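Local coordinates for mannan endo-1,4-beta-mannosidase (Bacillus subtilis, PDB 3CBW), which hydrolyses internal beta-1,4-mannosidic linkages in mannan, galactomannan and glucomannan, and so takes part in glucomannan degradation, at residues V246-Y251 and K269-T274. The protein carries 3 engineered substitutions. Numbering follows the deposited sequence.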
# COMPACT_ATOMS: atom_id res chain seq x y z
N VAL A 246 -8.24 -4.16 2.47
CA VAL A 246 -8.45 -2.89 3.16
C VAL A 246 -7.41 -2.74 4.25
O VAL A 246 -6.87 -3.74 4.76
CB VAL A 246 -9.88 -2.77 3.75
CG1 VAL A 246 -10.90 -2.80 2.62
CG2 VAL A 246 -10.18 -3.89 4.78
N GLY A 247 -7.10 -1.52 4.65
CA GLY A 247 -6.13 -1.37 5.70
C GLY A 247 -6.00 0.03 6.22
O GLY A 247 -6.62 0.95 5.71
N LEU A 248 -5.16 0.18 7.24
CA LEU A 248 -4.91 1.47 7.85
C LEU A 248 -3.46 1.88 7.73
O LEU A 248 -2.57 1.08 8.01
CB LEU A 248 -5.26 1.43 9.34
CG LEU A 248 -6.74 1.27 9.65
CD1 LEU A 248 -6.96 0.95 11.12
CD2 LEU A 248 -7.53 2.52 9.28
N ASP A 249 -3.26 3.13 7.32
CA ASP A 249 -1.99 3.82 7.52
C ASP A 249 -2.03 4.42 8.93
O ASP A 249 -2.85 5.29 9.21
CB ASP A 249 -1.80 4.91 6.48
CG ASP A 249 -1.47 4.38 5.09
OD1 ASP A 249 -1.66 3.17 4.82
OD2 ASP A 249 -1.00 5.18 4.25
N ALA A 250 -1.15 3.93 9.80
CA ALA A 250 -1.23 4.20 11.25
C ALA A 250 0.11 4.68 11.77
O ALA A 250 1.07 3.92 11.82
CB ALA A 250 -1.68 2.94 12.01
N TYR A 251 0.17 5.96 12.13
CA TYR A 251 1.33 6.52 12.80
C TYR A 251 0.88 6.93 14.18
O TYR A 251 -0.05 7.69 14.33
CB TYR A 251 1.92 7.70 12.01
CG TYR A 251 2.57 7.23 10.73
CD1 TYR A 251 3.93 6.92 10.68
CD2 TYR A 251 1.81 7.01 9.58
CE1 TYR A 251 4.53 6.45 9.51
CE2 TYR A 251 2.39 6.54 8.40
CZ TYR A 251 3.75 6.26 8.38
OH TYR A 251 4.35 5.79 7.24
N LYS A 269 -13.19 -7.85 3.66
CA LYS A 269 -11.96 -7.95 2.88
C LYS A 269 -10.84 -8.17 3.87
O LYS A 269 -10.93 -7.69 5.01
CB LYS A 269 -11.68 -6.63 2.13
CG LYS A 269 -12.75 -6.22 1.12
CD LYS A 269 -12.70 -7.04 -0.15
CE LYS A 269 -13.74 -6.58 -1.15
NZ LYS A 269 -13.54 -7.28 -2.47
N PRO A 270 -9.77 -8.87 3.47
CA PRO A 270 -8.61 -9.00 4.34
C PRO A 270 -8.10 -7.62 4.74
O PRO A 270 -8.15 -6.67 3.94
CB PRO A 270 -7.59 -9.75 3.47
CG PRO A 270 -8.43 -10.55 2.56
CD PRO A 270 -9.58 -9.63 2.22
N PHE A 271 -7.59 -7.52 5.97
CA PHE A 271 -7.17 -6.27 6.59
C PHE A 271 -5.66 -6.26 6.83
O PHE A 271 -5.09 -7.27 7.25
CB PHE A 271 -7.90 -6.10 7.94
CG PHE A 271 -7.42 -4.92 8.74
CD1 PHE A 271 -8.00 -3.67 8.58
CD2 PHE A 271 -6.34 -5.05 9.61
CE1 PHE A 271 -7.51 -2.58 9.29
CE2 PHE A 271 -5.84 -3.96 10.31
CZ PHE A 271 -6.42 -2.74 10.16
N ALA A 272 -5.03 -5.12 6.59
CA ALA A 272 -3.60 -4.95 6.85
C ALA A 272 -3.29 -3.60 7.45
O ALA A 272 -4.08 -2.65 7.31
CB ALA A 272 -2.81 -5.14 5.57
N PHE A 273 -2.18 -3.51 8.17
CA PHE A 273 -1.60 -2.22 8.53
C PHE A 273 -0.68 -1.78 7.40
O PHE A 273 0.48 -2.19 7.31
CB PHE A 273 -0.87 -2.29 9.87
CG PHE A 273 -1.82 -2.23 11.04
CD1 PHE A 273 -2.50 -1.04 11.32
CD2 PHE A 273 -2.11 -3.35 11.79
CE1 PHE A 273 -3.42 -0.97 12.35
CE2 PHE A 273 -3.03 -3.27 12.85
CZ PHE A 273 -3.69 -2.08 13.11
N THR A 274 -1.26 -1.02 6.48
CA THR A 274 -0.66 -0.75 5.19
C THR A 274 0.50 0.24 5.25
O THR A 274 1.30 0.29 4.32
CB THR A 274 -1.75 -0.31 4.21
OG1 THR A 274 -2.60 0.65 4.84
CG2 THR A 274 -2.60 -1.51 3.80
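Leu248 CD1 meets the Phe271 ring at its edge, near the ring plane, 3.9 Å from CZ; farther round the rim, in plane beside CE2, lies Phe273 CE2. The Phe273 ring in turn takes Phe271 CE2 over one face, offset toward the rim, while Leu248 CB and Ala250 CB approach its CD1. These rings cover the outer, helix-facing side of two neighbouring parallel strands in the TIM barrel of this family 26 glycoside hydrolase, joined as a beta-alpha-beta unit through helix 261-265, whose Leu264 packs on Val246, Leu248 and Phe271. Phe271 turns its CG away from its backbone N (chi1 173°), which carries CE1 and CZ over to CG and CD1 of Leu248. Replacing Phe271 by alanine would probably open a gap beneath Leu264 and deprive Leu248 CD1 and the face of Phe273 of their aromatic neighbour.

The strands are joined by a parallel hydrogen-bond pattern: Val246 N donates to Pro270 O (2.9 Å), Ala272 N to Val246 O (2.9 Å) and Leu248 N to Ala272 O (3.0 Å). Thr274 N reaches Leu248 O only through a weak, bent bond (127° at the hydrogen). Between them, Gly247 CA lies 2.9 Å from Ala272 O, and a beta carbon here would run into that oxygen and Thr274 CG2.

Toward the catalytic centre, Asp249 OD2 forms a salt bridge with Arg172, close to the probable proton donor Glu176 and nucleophile Glu275. The other carboxylate oxygen is held within the strand pair: Thr274 OG1 donates to Asp249 OD1 at 2.7 Å, approaching nearly in line with its C-O bond.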